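Local coordinates for protein tylactone synthase starter module and modules 1 & 2 (Streptomyces fradiae, PDB 2Z5L) that probably reduces the beta-keto group of the growing polyketide chain as the first ketoreductase of the tylosin synthase, helping to set its stereochemistry, at residues 26-31 and 468-473; 162-167 and 361-366; 410-415 and 472-477; 416-419 and 424-427; 428-433 and 462-467. All blocks are in the same frame, centred on the assembly; numbering follows the deposited sequence.

Contact 1 of 5, residues 26-31 and 468-473; sequences AWRYRV and MGRNDV
R28 meets the carboxylate of D472 end-on, the two side chains approaching from opposite directions. R28 NH1 bonds to D472 OD2 at 3.2 Å and R28 NH2 to D472 OD1 at 3.3 Å; NH2 adds a weak bond to OD2. The acid lies at the rim of the guanidinium, near its plane, but the two flat groups are turned 23° apart. OD2 is therefore reached from above the carboxylate plane, and OD1 on its syn side but somewhat out of plane. The R28 chain bends at chi3 (51°), which turns the NH1/NH2 edge of the guanidinium to the acid.

R470 comes in differently, obliquely across R28, with the guanidinium planes 55° apart. R470 CD sits 3.2 Å over one face of the R28 guanidinium, toward the rim, and R470 NE stands 3.1 Å from R28 NH2. Both of these nitrogens are donors, and they are brought together by the acid they share: R470 NE adds a weak bond to D472 OD1 at 3.4 Å. The buried carboxylate thus gathers two arginines in one salt-bridge network, which probably stabilises its negative charge. R28 NE is held separately by A249 O.

N471, with positive phi, is the C' residue of a Schellman motif closing helix 457-470, and D472 N returns to A467 O. The network joins strand 28-35, near the N-terminus, to the turn between helix 457-470 and strand 474-477, which pairs with strand 28-35.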
# COMPACT_ATOMS: atom_id res chain seq x y z
N ALA A 26 -14.76 -16.10 3.40
CA ALA A 26 -13.68 -16.55 4.26
C ALA A 26 -12.34 -15.98 3.78
O ALA A 26 -11.29 -16.30 4.34
CB ALA A 26 -13.61 -18.08 4.27
N TRP A 27 -12.39 -15.13 2.76
CA TRP A 27 -11.20 -14.51 2.20
C TRP A 27 -11.17 -13.03 2.51
O TRP A 27 -10.22 -12.34 2.16
CB TRP A 27 -11.16 -14.69 0.67
CG TRP A 27 -11.08 -16.11 0.20
CD1 TRP A 27 -10.81 -17.21 0.97
CD2 TRP A 27 -11.23 -16.58 -1.15
NE1 TRP A 27 -10.78 -18.34 0.18
CE2 TRP A 27 -11.04 -17.98 -1.12
CE3 TRP A 27 -11.52 -15.96 -2.37
CZ2 TRP A 27 -11.11 -18.77 -2.27
CZ3 TRP A 27 -11.59 -16.75 -3.52
CH2 TRP A 27 -11.39 -18.14 -3.46
N ARG A 28 -12.21 -12.54 3.17
CA ARG A 28 -12.30 -11.12 3.48
C ARG A 28 -11.64 -10.70 4.80
O ARG A 28 -12.00 -11.18 5.87
CB ARG A 28 -13.77 -10.69 3.51
CG ARG A 28 -14.49 -10.80 2.17
CD ARG A 28 -15.98 -10.60 2.37
NE ARG A 28 -16.25 -9.39 3.14
CZ ARG A 28 -16.19 -8.16 2.64
NH1 ARG A 28 -15.88 -7.99 1.36
NH2 ARG A 28 -16.42 -7.11 3.42
N TYR A 29 -10.67 -9.80 4.71
CA TYR A 29 -9.97 -9.30 5.88
C TYR A 29 -9.90 -7.78 5.82
O TYR A 29 -10.14 -7.16 4.78
CB TYR A 29 -8.56 -9.87 5.96
CG TYR A 29 -8.49 -11.37 5.92
CD1 TYR A 29 -8.60 -12.06 4.71
CD2 TYR A 29 -8.27 -12.11 7.08
CE1 TYR A 29 -8.48 -13.44 4.66
CE2 TYR A 29 -8.15 -13.50 7.05
CZ TYR A 29 -8.26 -14.16 5.84
OH TYR A 29 -8.10 -15.53 5.77
N ARG A 30 -9.57 -7.17 6.95
CA ARG A 30 -9.47 -5.72 7.00
C ARG A 30 -8.47 -5.27 8.05
O ARG A 30 -7.97 -6.07 8.84
CB ARG A 30 -10.85 -5.11 7.30
CG ARG A 30 -11.35 -5.29 8.73
CD ARG A 30 -12.74 -4.68 8.92
NE ARG A 30 -13.00 -3.57 8.00
CZ ARG A 30 -13.66 -3.68 6.85
NH1 ARG A 30 -14.14 -4.85 6.46
NH2 ARG A 30 -13.83 -2.61 6.07
N VAL A 31 -8.17 -3.98 8.06
CA VAL A 31 -7.22 -3.45 9.02
C VAL A 31 -7.92 -2.65 10.11
O VAL A 31 -8.63 -1.69 9.85
CB VAL A 31 -6.18 -2.54 8.33
CG1 VAL A 31 -5.25 -1.94 9.38
CG2 VAL A 31 -5.37 -3.36 7.33
N MET A 468 -18.41 -4.79 -3.32
CA MET A 468 -19.05 -3.58 -3.85
C MET A 468 -20.49 -3.46 -3.34
O MET A 468 -21.03 -2.36 -3.23
CB MET A 468 -19.01 -3.59 -5.38
CG MET A 468 -17.65 -3.26 -5.98
SD MET A 468 -17.68 -3.43 -7.79
CE MET A 468 -18.23 -1.76 -8.26
N GLY A 469 -21.09 -4.60 -3.04
CA GLY A 469 -22.45 -4.59 -2.52
C GLY A 469 -22.44 -4.00 -1.11
O GLY A 469 -23.22 -3.11 -0.81
N ARG A 470 -21.54 -4.50 -0.27
CA ARG A 470 -21.42 -4.02 1.11
C ARG A 470 -21.02 -2.55 1.14
O ARG A 470 -21.13 -1.88 2.17
CB ARG A 470 -20.36 -4.82 1.86
CG ARG A 470 -20.70 -6.28 2.08
CD ARG A 470 -19.61 -6.93 2.90
NE ARG A 470 -19.23 -6.08 4.04
CZ ARG A 470 -19.93 -5.98 5.17
NH1 ARG A 470 -21.05 -6.68 5.32
NH2 ARG A 470 -19.52 -5.18 6.14
N ASN A 471 -20.54 -2.08 -0.01
CA ASN A 471 -20.06 -0.72 -0.19
C ASN A 471 -18.79 -0.50 0.63
O ASN A 471 -18.63 0.53 1.27
CB ASN A 471 -21.11 0.31 0.23
CG ASN A 471 -21.23 1.44 -0.77
OD1 ASN A 471 -20.60 2.50 -0.60
ND2 ASN A 471 -22.04 1.25 -1.80
N ASP A 472 -17.90 -1.49 0.61
CA ASP A 472 -16.65 -1.39 1.35
C ASP A 472 -15.79 -0.23 0.87
O ASP A 472 -15.94 0.26 -0.26
CB ASP A 472 -15.82 -2.67 1.19
CG ASP A 472 -16.49 -3.90 1.75
OD1 ASP A 472 -16.87 -3.90 2.94
OD2 ASP A 472 -16.63 -4.88 0.99
N VAL A 473 -14.90 0.22 1.75
CA VAL A 473 -13.96 1.29 1.44
C VAL A 473 -12.65 0.57 1.14
O VAL A 473 -12.08 0.73 0.06
CB VAL A 473 -13.79 2.26 2.64
CG1 VAL A 473 -12.63 3.21 2.39
CG2 VAL A 473 -15.08 3.07 2.82

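Contact 2 of 5, residues 162-167 and 361-366; sequences GAQLWG and TVRGAK
R363 and Q164 reach each other through differently set side chains. In R363 the first torsion (67°) wedges CG between the backbone N and the carbonyl carbon, and a second bend at chi3 (-54°) swings the guanidinium toward the other helix. Q164 keeps CG beside its backbone N and runs extended beyond it. The helices they bridge belong to a two-part Rossmann-like architecture, as in other modular polyketide ketoreductases: helix 356-376 lies in the reductase part, helix 160-175 probably in the preceding structural part.

The backbones stay well apart, with Q164 CA and R363 CA 10.5 Å from each other, and of the two segments only these long side chains meet. They cross at about a right angle, yet their flat ends are nearly parallel, the amide and guanidinium planes 14° apart. Q164 NE2 and R363 NH2 come within 3.2 Å; as two donors they make no hydrogen bond. The amide nitrogen instead donates a hydrogen bond to D160 OD1, one turn earlier on its own helix, which helps to fix the amide's rotation. T119 touches both side chains, and V122 packs on Q164.

What joins the two polar ends is a single water at the edge of the guanidinium, in its plane: it accepts from R363 NE at 2.7 Å and donates weakly to Q164 OE1, its oxygen 2.9 Å away.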
# COMPACT_ATOMS: atom_id res chain seq x y z
N GLY A 162 2.43 9.68 3.70
CA GLY A 162 2.57 8.79 4.85
C GLY A 162 2.10 7.36 4.61
O GLY A 162 2.72 6.42 5.11
N ALA A 163 1.01 7.19 3.88
CA ALA A 163 0.48 5.85 3.60
C ALA A 163 1.48 5.01 2.81
O ALA A 163 1.60 3.81 3.02
CB ALA A 163 -0.84 5.95 2.84
N GLN A 164 2.19 5.66 1.88
CA GLN A 164 3.19 4.98 1.06
C GLN A 164 4.32 4.37 1.89
O GLN A 164 4.72 3.23 1.66
CB GLN A 164 3.79 5.95 0.05
CG GLN A 164 2.91 6.25 -1.15
CD GLN A 164 3.70 6.94 -2.26
OE1 GLN A 164 4.78 6.49 -2.62
NE2 GLN A 164 3.17 8.05 -2.80
N LEU A 165 4.82 5.16 2.84
CA LEU A 165 5.91 4.75 3.72
C LEU A 165 5.53 3.55 4.58
O LEU A 165 6.35 2.66 4.82
CB LEU A 165 6.32 5.92 4.63
CG LEU A 165 7.75 6.48 4.56
CD1 LEU A 165 7.99 7.35 5.80
CD2 LEU A 165 8.76 5.35 4.53
N TRP A 166 4.30 3.53 5.07
CA TRP A 166 3.89 2.39 5.88
C TRP A 166 3.90 1.16 4.99
O TRP A 166 4.32 0.09 5.42
CB TRP A 166 2.51 2.62 6.48
CG TRP A 166 2.56 3.45 7.72
CD1 TRP A 166 2.95 4.76 7.83
CD2 TRP A 166 2.24 3.02 9.04
NE1 TRP A 166 2.89 5.17 9.14
CE2 TRP A 166 2.46 4.11 9.91
CE3 TRP A 166 1.79 1.80 9.58
CZ2 TRP A 166 2.24 4.03 11.28
CZ3 TRP A 166 1.57 1.72 10.95
CH2 TRP A 166 1.80 2.84 11.79
N GLY A 167 3.47 1.33 3.74
CA GLY A 167 3.46 0.22 2.81
C GLY A 167 4.86 -0.33 2.63
O GLY A 167 5.10 -1.53 2.75
N THR A 361 8.55 3.74 -12.21
CA THR A 361 7.92 2.90 -13.21
C THR A 361 6.76 2.14 -12.59
O THR A 361 5.71 1.95 -13.22
CB THR A 361 8.96 1.93 -13.79
OG1 THR A 361 9.95 2.68 -14.51
CG2 THR A 361 8.30 0.93 -14.72
N VAL A 362 6.94 1.73 -11.34
CA VAL A 362 5.90 0.98 -10.66
C VAL A 362 4.70 1.81 -10.25
O VAL A 362 3.55 1.37 -10.37
CB VAL A 362 6.48 0.25 -9.44
CG1 VAL A 362 5.36 -0.42 -8.62
CG2 VAL A 362 7.46 -0.80 -9.92
N ARG A 363 4.94 3.03 -9.77
CA ARG A 363 3.81 3.86 -9.35
C ARG A 363 3.13 4.58 -10.50
O ARG A 363 1.94 4.89 -10.42
CB ARG A 363 4.23 4.86 -8.28
CG ARG A 363 5.18 5.93 -8.72
CD ARG A 363 5.76 6.59 -7.48
NE ARG A 363 4.70 7.06 -6.60
CZ ARG A 363 4.02 8.19 -6.80
NH1 ARG A 363 4.32 8.94 -7.85
NH2 ARG A 363 3.05 8.55 -5.97
N GLY A 364 3.86 4.82 -11.59
CA GLY A 364 3.27 5.51 -12.73
C GLY A 364 1.86 5.09 -13.10
O GLY A 364 0.90 5.86 -12.93
N ALA A 365 1.72 3.87 -13.60
CA ALA A 365 0.40 3.37 -14.01
C ALA A 365 -0.58 3.20 -12.86
O ALA A 365 -1.78 3.51 -12.97
CB ALA A 365 0.54 2.04 -14.75
N LYS A 366 -0.07 2.70 -11.74
CA LYS A 366 -0.90 2.46 -10.58
C LYS A 366 -1.31 3.75 -9.87
O LYS A 366 -2.47 4.18 -9.97
CB LYS A 366 -0.16 1.52 -9.63
CG LYS A 366 -0.99 0.95 -8.50
CD LYS A 366 -0.44 -0.42 -8.15
CE LYS A 366 -1.01 -1.48 -9.07
NZ LYS A 366 -2.36 -1.88 -8.64
O HOH W 1 4.09 4.93 -4.98

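Contact 3 of 5, residues 410-415 and 472-477; sequences ALDALA and DVCVTV
D412 and A415, one turn apart on helix 402-419, face the start of strand 474-477 at close backbone range: D412 CA is 6.4 Å from C474 CA, and A415 CA is 6.2 Å from V473 CA. V473 still has a non-extended backbone (psi -56°), whereas C474 enters the extended conformation of the strand. The chain thus turns into the sheet just where the helix passes.

C474 carries the contact, its side chain directed at the helix. With chi1 at -78°, SG lies beside the backbone N of C474 and reaches into the angle between D412 and A415. C474 SG approaches D412 O at 3.6 Å and D412 CB at 3.7 Å, and rests 4.1 Å from A415 CB. The sulfur thus touches the backbone oxygen and beta carbon of D412, whose carboxylate is engaged elsewhere: D412 OD1 takes hydrogen bonds from outside the contact, from S427 OG and S390 OG. A415 CB points at the strand and lies 3.9 Å from V473 O and, more loosely, 4.5 Å from V473 CG1. No hydrogen bond spans the two segments; the small side chains of A415 and C474 are consistent with so close an approach.

Beyond the contact, strand 474-477 pairs with strand 426-430 on one edge and strand 28-35 on the other. Helix 402-419 packs against S427 of the former, while its other sides meet helix 356-376 through L411 and L414 and helix 160-175 through A410 and A413.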
# COMPACT_ATOMS: atom_id res chain seq x y z
N ALA A 410 -0.93 3.45 -1.47
CA ALA A 410 -1.50 4.74 -1.89
C ALA A 410 -2.89 4.65 -2.52
O ALA A 410 -3.68 5.60 -2.42
CB ALA A 410 -0.56 5.47 -2.85
N LEU A 411 -3.18 3.56 -3.21
CA LEU A 411 -4.49 3.40 -3.81
C LEU A 411 -5.51 3.34 -2.68
O LEU A 411 -6.58 3.94 -2.77
CB LEU A 411 -4.57 2.11 -4.64
CG LEU A 411 -3.83 2.09 -5.99
CD1 LEU A 411 -3.99 0.74 -6.67
CD2 LEU A 411 -4.38 3.20 -6.88
N ASP A 412 -5.18 2.61 -1.62
CA ASP A 412 -6.07 2.47 -0.47
C ASP A 412 -6.37 3.81 0.21
O ASP A 412 -7.54 4.11 0.50
CB ASP A 412 -5.48 1.49 0.55
CG ASP A 412 -5.13 0.13 -0.07
OD1 ASP A 412 -5.69 -0.21 -1.14
OD2 ASP A 412 -4.33 -0.61 0.53
N ALA A 413 -5.34 4.62 0.45
CA ALA A 413 -5.53 5.92 1.10
C ALA A 413 -6.46 6.81 0.28
O ALA A 413 -7.28 7.54 0.83
CB ALA A 413 -4.18 6.61 1.31
N LEU A 414 -6.30 6.75 -1.04
CA LEU A 414 -7.11 7.52 -1.96
C LEU A 414 -8.57 7.11 -1.80
O LEU A 414 -9.47 7.95 -1.84
CB LEU A 414 -6.66 7.30 -3.40
CG LEU A 414 -7.54 7.92 -4.50
CD1 LEU A 414 -7.46 9.44 -4.45
CD2 LEU A 414 -7.08 7.42 -5.87
N ALA A 415 -8.80 5.82 -1.59
CA ALA A 415 -10.15 5.31 -1.41
C ALA A 415 -10.74 5.95 -0.16
O ALA A 415 -11.84 6.52 -0.19
CB ALA A 415 -10.13 3.79 -1.25
N ASP A 472 -17.90 -1.49 0.61
CA ASP A 472 -16.65 -1.39 1.35
C ASP A 472 -15.79 -0.23 0.87
O ASP A 472 -15.94 0.26 -0.26
CB ASP A 472 -15.82 -2.67 1.19
CG ASP A 472 -16.49 -3.90 1.75
OD1 ASP A 472 -16.87 -3.90 2.94
OD2 ASP A 472 -16.63 -4.88 0.99
N VAL A 473 -14.90 0.22 1.75
CA VAL A 473 -13.96 1.29 1.44
C VAL A 473 -12.65 0.57 1.14
O VAL A 473 -12.08 0.73 0.06
CB VAL A 473 -13.79 2.26 2.64
CG1 VAL A 473 -12.63 3.21 2.39
CG2 VAL A 473 -15.08 3.07 2.82
N CYS A 474 -12.17 -0.23 2.08
CA CYS A 474 -10.96 -1.01 1.87
C CYS A 474 -11.18 -2.37 2.49
O CYS A 474 -11.70 -2.49 3.60
CB CYS A 474 -9.72 -0.36 2.52
SG CYS A 474 -9.02 1.02 1.59
N VAL A 475 -10.79 -3.39 1.75
CA VAL A 475 -10.94 -4.74 2.23
C VAL A 475 -9.87 -5.57 1.56
O VAL A 475 -9.46 -5.25 0.44
CB VAL A 475 -12.34 -5.32 1.90
CG1 VAL A 475 -12.55 -5.35 0.39
CG2 VAL A 475 -12.49 -6.71 2.50
N THR A 476 -9.41 -6.60 2.26
CA THR A 476 -8.40 -7.49 1.73
C THR A 476 -9.11 -8.79 1.39
O THR A 476 -9.70 -9.44 2.26
CB THR A 476 -7.29 -7.82 2.78
OG1 THR A 476 -6.58 -6.63 3.13
CG2 THR A 476 -6.30 -8.82 2.20
N VAL A 477 -9.07 -9.15 0.12
CA VAL A 477 -9.70 -10.39 -0.31
C VAL A 477 -8.56 -11.32 -0.69
O VAL A 477 -7.99 -11.19 -1.77
CB VAL A 477 -10.60 -10.17 -1.54
CG1 VAL A 477 -11.19 -11.50 -1.99
CG2 VAL A 477 -11.71 -9.19 -1.21

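Contact 4 of 5, residues 416-419 and 424-427; sequences ERRR and PATS
R418 lays its aliphatic arm along the methyl of A425, with R418 CB and A425 CB 3.6 Å apart, and brings its guanidinium side-on to the carbonyl of P424. R418 NE and R418 NH2 both donate to P424 O, at 2.6 Å and 2.8 Å, with the oxygen close to the guanidinium plane; NH2 also brushes the proline ring at P424 CD. A bend at chi3 (67°) turns this side edge of the group to the oxygen.

R419, the next residue, takes the following carbonyl, that of A425. Bent at chi2 and chi3, its chain runs past A425, and R419 NH1 donates to A425 O at 2.8 Å in a fairly straight bond (156°), the oxygen again in the guanidinium plane.

Outside the contact, R418 NH1 bonds to H374 ND1 and its guanidinium makes a cation-pi contact with F386, while R419 reaches N471 O and D472 O. Two successive arginines at the end of helix 402-419 thus satisfy two successive backbone oxygens ahead of strand 426-430. This ties down the short connection in the beta-alpha-beta unit of strand 386-391, helix 402-419 and strand 426-430, by charged donors bonding to neutral peptide oxygens.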
# COMPACT_ATOMS: atom_id res chain seq x y z
N GLU A 416 -9.99 5.87 0.94
CA GLU A 416 -10.41 6.44 2.22
C GLU A 416 -10.69 7.93 2.10
O GLU A 416 -11.74 8.41 2.51
CB GLU A 416 -9.34 6.22 3.31
CG GLU A 416 -8.99 4.76 3.55
CD GLU A 416 -8.27 4.53 4.88
OE1 GLU A 416 -8.89 4.69 5.94
OE2 GLU A 416 -7.07 4.18 4.86
N ARG A 417 -9.74 8.67 1.52
CA ARG A 417 -9.94 10.09 1.37
C ARG A 417 -11.16 10.43 0.52
O ARG A 417 -11.86 11.41 0.78
CB ARG A 417 -8.70 10.76 0.79
CG ARG A 417 -7.50 10.72 1.72
CD ARG A 417 -6.45 11.72 1.28
NE ARG A 417 -6.06 11.53 -0.12
CZ ARG A 417 -5.24 10.56 -0.54
NH1 ARG A 417 -4.73 9.69 0.32
NH2 ARG A 417 -4.92 10.47 -1.82
N ARG A 418 -11.42 9.61 -0.50
CA ARG A 418 -12.56 9.85 -1.39
C ARG A 418 -13.90 9.70 -0.69
O ARG A 418 -14.74 10.59 -0.75
CB ARG A 418 -12.53 8.90 -2.59
CG ARG A 418 -11.69 9.38 -3.76
CD ARG A 418 -11.78 8.40 -4.92
NE ARG A 418 -13.12 8.35 -5.52
CZ ARG A 418 -13.58 9.24 -6.40
NH1 ARG A 418 -12.82 10.25 -6.79
NH2 ARG A 418 -14.81 9.11 -6.89
N ARG A 419 -14.10 8.55 -0.06
CA ARG A 419 -15.34 8.27 0.62
C ARG A 419 -15.63 9.31 1.69
O ARG A 419 -16.68 9.93 1.68
CB ARG A 419 -15.29 6.86 1.22
CG ARG A 419 -15.31 5.77 0.16
CD ARG A 419 -16.71 5.59 -0.41
NE ARG A 419 -17.57 4.89 0.55
CZ ARG A 419 -17.59 3.57 0.70
NH1 ARG A 419 -16.83 2.79 -0.06
NH2 ARG A 419 -18.36 3.03 1.64
N PRO A 424 -17.63 8.38 -4.29
CA PRO A 424 -17.64 6.92 -4.36
C PRO A 424 -16.22 6.38 -4.54
O PRO A 424 -15.38 7.04 -5.17
CB PRO A 424 -18.54 6.64 -5.56
CG PRO A 424 -18.22 7.78 -6.47
CD PRO A 424 -18.19 8.97 -5.52
N ALA A 425 -15.95 5.21 -3.97
CA ALA A 425 -14.63 4.59 -4.07
C ALA A 425 -14.57 3.30 -3.27
O ALA A 425 -15.12 3.21 -2.18
CB ALA A 425 -13.55 5.57 -3.57
N THR A 426 -13.87 2.31 -3.81
CA THR A 426 -13.70 1.01 -3.17
C THR A 426 -12.28 0.52 -3.54
O THR A 426 -11.90 0.57 -4.71
CB THR A 426 -14.72 -0.03 -3.70
OG1 THR A 426 -16.04 0.53 -3.67
CG2 THR A 426 -14.70 -1.28 -2.86
N SER A 427 -11.52 0.05 -2.55
CA SER A 427 -10.16 -0.43 -2.80
C SER A 427 -9.98 -1.84 -2.26
O SER A 427 -10.09 -2.07 -1.06
CB SER A 427 -9.13 0.52 -2.15
OG SER A 427 -7.80 0.11 -2.44

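Contact 5 of 5, residues 428-433 and 462-467; sequences VAWGLW and DALLGA
This contact belongs to the hydrophobic layer between the Rossmann-like sheet and a covering helix, where V428 and W430 of strand 426-430 meet L464 of helix 457-470. V428 and W430 alternate with A429 along the strand, so both can be used on one face of the sheet, and V428 CA is 7.7 Å from L464 CA. The leucine sets CG opposite its backbone N (chi1 174°), which carries CD1 into the corner between its two partners: L464 CD1 stands 4.1 Å from V428 CG2 and 4.1 Å from W430 CZ2.

The indole meets the helix edge-on. L464 CB lies near the ring plane, 3.9 Å from W430 CH2 at the far end of the six-membered ring, and the two side chains cross at about a right angle. The flat sides of the indole are occupied by residues of its own segment: V428 CG1 sits 3.5 Å above one face and W433 NE1 3.0 Å above the opposite one, both toward the rim. Flanked on both faces, the ring is probably restrained from turning and meets the helix with its outer edge. A460, one turn earlier on the helix, touches both tryptophans, and F389 of the adjoining strand meets the W430 ring at a shallow angle.

No hydrogen bond crosses between the two segments. V477 of the next strand packs on V428, W430 and A463, completing the apolar layer between helix and sheet typical of the Rossmann-type fold of short-chain dehydrogenase/reductases.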
# COMPACT_ATOMS: atom_id res chain seq x y z
N VAL A 428 -9.70 -2.79 -3.15
CA VAL A 428 -9.52 -4.18 -2.74
C VAL A 428 -8.07 -4.63 -2.85
O VAL A 428 -7.48 -4.57 -3.93
CB VAL A 428 -10.40 -5.12 -3.59
CG1 VAL A 428 -10.33 -6.53 -3.02
CG2 VAL A 428 -11.84 -4.63 -3.61
N ALA A 429 -7.51 -5.08 -1.74
CA ALA A 429 -6.13 -5.56 -1.69
C ALA A 429 -6.13 -7.05 -2.02
O ALA A 429 -6.24 -7.91 -1.14
CB ALA A 429 -5.54 -5.32 -0.30
N TRP A 430 -6.00 -7.35 -3.31
CA TRP A 430 -6.04 -8.73 -3.78
C TRP A 430 -4.85 -9.58 -3.36
O TRP A 430 -3.79 -9.07 -3.00
CB TRP A 430 -6.16 -8.75 -5.31
CG TRP A 430 -7.42 -8.12 -5.81
CD1 TRP A 430 -7.58 -6.84 -6.26
CD2 TRP A 430 -8.73 -8.71 -5.82
NE1 TRP A 430 -8.91 -6.59 -6.53
CE2 TRP A 430 -9.63 -7.71 -6.26
CE3 TRP A 430 -9.23 -9.97 -5.47
CZ2 TRP A 430 -11.00 -7.94 -6.38
CZ3 TRP A 430 -10.61 -10.20 -5.59
CH2 TRP A 430 -11.48 -9.19 -6.03
N GLY A 431 -5.08 -10.88 -3.41
CA GLY A 431 -4.05 -11.85 -3.09
C GLY A 431 -3.65 -12.38 -4.45
O GLY A 431 -3.84 -11.68 -5.45
N LEU A 432 -3.13 -13.60 -4.50
CA LEU A 432 -2.73 -14.20 -5.77
C LEU A 432 -3.93 -14.50 -6.66
O LEU A 432 -4.92 -15.07 -6.19
CB LEU A 432 -1.98 -15.51 -5.52
CG LEU A 432 -0.67 -15.38 -4.74
CD1 LEU A 432 -0.09 -16.78 -4.44
CD2 LEU A 432 0.30 -14.57 -5.57
N TRP A 433 -3.84 -14.11 -7.93
CA TRP A 433 -4.93 -14.34 -8.89
C TRP A 433 -4.81 -15.62 -9.70
O TRP A 433 -3.81 -15.86 -10.37
CB TRP A 433 -5.06 -13.17 -9.86
CG TRP A 433 -6.02 -12.12 -9.39
CD1 TRP A 433 -5.88 -11.30 -8.31
CD2 TRP A 433 -7.29 -11.80 -9.98
NE1 TRP A 433 -6.98 -10.49 -8.19
CE2 TRP A 433 -7.86 -10.78 -9.20
CE3 TRP A 433 -7.99 -12.29 -11.09
CZ2 TRP A 433 -9.11 -10.22 -9.49
CZ3 TRP A 433 -9.23 -11.73 -11.38
CH2 TRP A 433 -9.78 -10.71 -10.58
N ASP A 462 -16.56 -12.47 -8.03
CA ASP A 462 -17.75 -12.49 -7.17
C ASP A 462 -17.46 -11.72 -5.89
O ASP A 462 -18.29 -10.94 -5.42
CB ASP A 462 -18.15 -13.93 -6.80
CG ASP A 462 -18.59 -14.76 -8.00
OD1 ASP A 462 -19.15 -14.18 -8.97
OD2 ASP A 462 -18.38 -15.99 -7.96
N ALA A 463 -16.27 -11.96 -5.34
CA ALA A 463 -15.84 -11.30 -4.12
C ALA A 463 -15.85 -9.79 -4.34
O ALA A 463 -16.18 -9.02 -3.43
CB ALA A 463 -14.46 -11.78 -3.73
N LEU A 464 -15.48 -9.38 -5.55
CA LEU A 464 -15.46 -7.96 -5.88
C LEU A 464 -16.89 -7.43 -5.85
O LEU A 464 -17.19 -6.46 -5.14
CB LEU A 464 -14.88 -7.75 -7.29
CG LEU A 464 -14.91 -6.31 -7.84
CD1 LEU A 464 -14.16 -5.40 -6.91
CD2 LEU A 464 -14.31 -6.28 -9.24
N LEU A 465 -17.76 -8.08 -6.61
CA LEU A 465 -19.16 -7.68 -6.66
C LEU A 465 -19.77 -7.74 -5.26
O LEU A 465 -20.61 -6.90 -4.90
CB LEU A 465 -19.93 -8.60 -7.62
CG LEU A 465 -19.41 -8.55 -9.07
CD1 LEU A 465 -20.34 -9.34 -9.98
CD2 LEU A 465 -19.33 -7.10 -9.54
N GLY A 466 -19.32 -8.70 -4.46
CA GLY A 466 -19.81 -8.83 -3.10
C GLY A 466 -19.35 -7.67 -2.24
O GLY A 466 -20.12 -7.10 -1.46
N ALA A 467 -18.08 -7.32 -2.37
CA ALA A 467 -17.50 -6.23 -1.61
C ALA A 467 -18.17 -4.94 -2.02
O ALA A 467 -18.45 -4.08 -1.17
CB ALA A 467 -15.99 -6.15 -1.86

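In the fold
Contacts 1, 3, 4 and 5 cluster around strands 28-35, 474-477 and 426-430, which lie side by side. Contacts 3 and 4 have centres 7 Å apart and share helix 402-419; contacts 1 and 5, 8 Å apart, share helix 457-470. Contact 4 also touches contact 1 through R419. Contact 2, on helices 160-175 and 356-376 that both pack on helix 402-419, touches contact 3, its centre 22 Å from that of contact 1. Along the chain, contact 1 spans nearly everything; within it contact 2 comes first, then contact 3, which encloses 4 and 5 in turn. The N-terminal strand thus probably joins the reductase part at contact 1, and contact 2 probably bridges the two parts elsewhere.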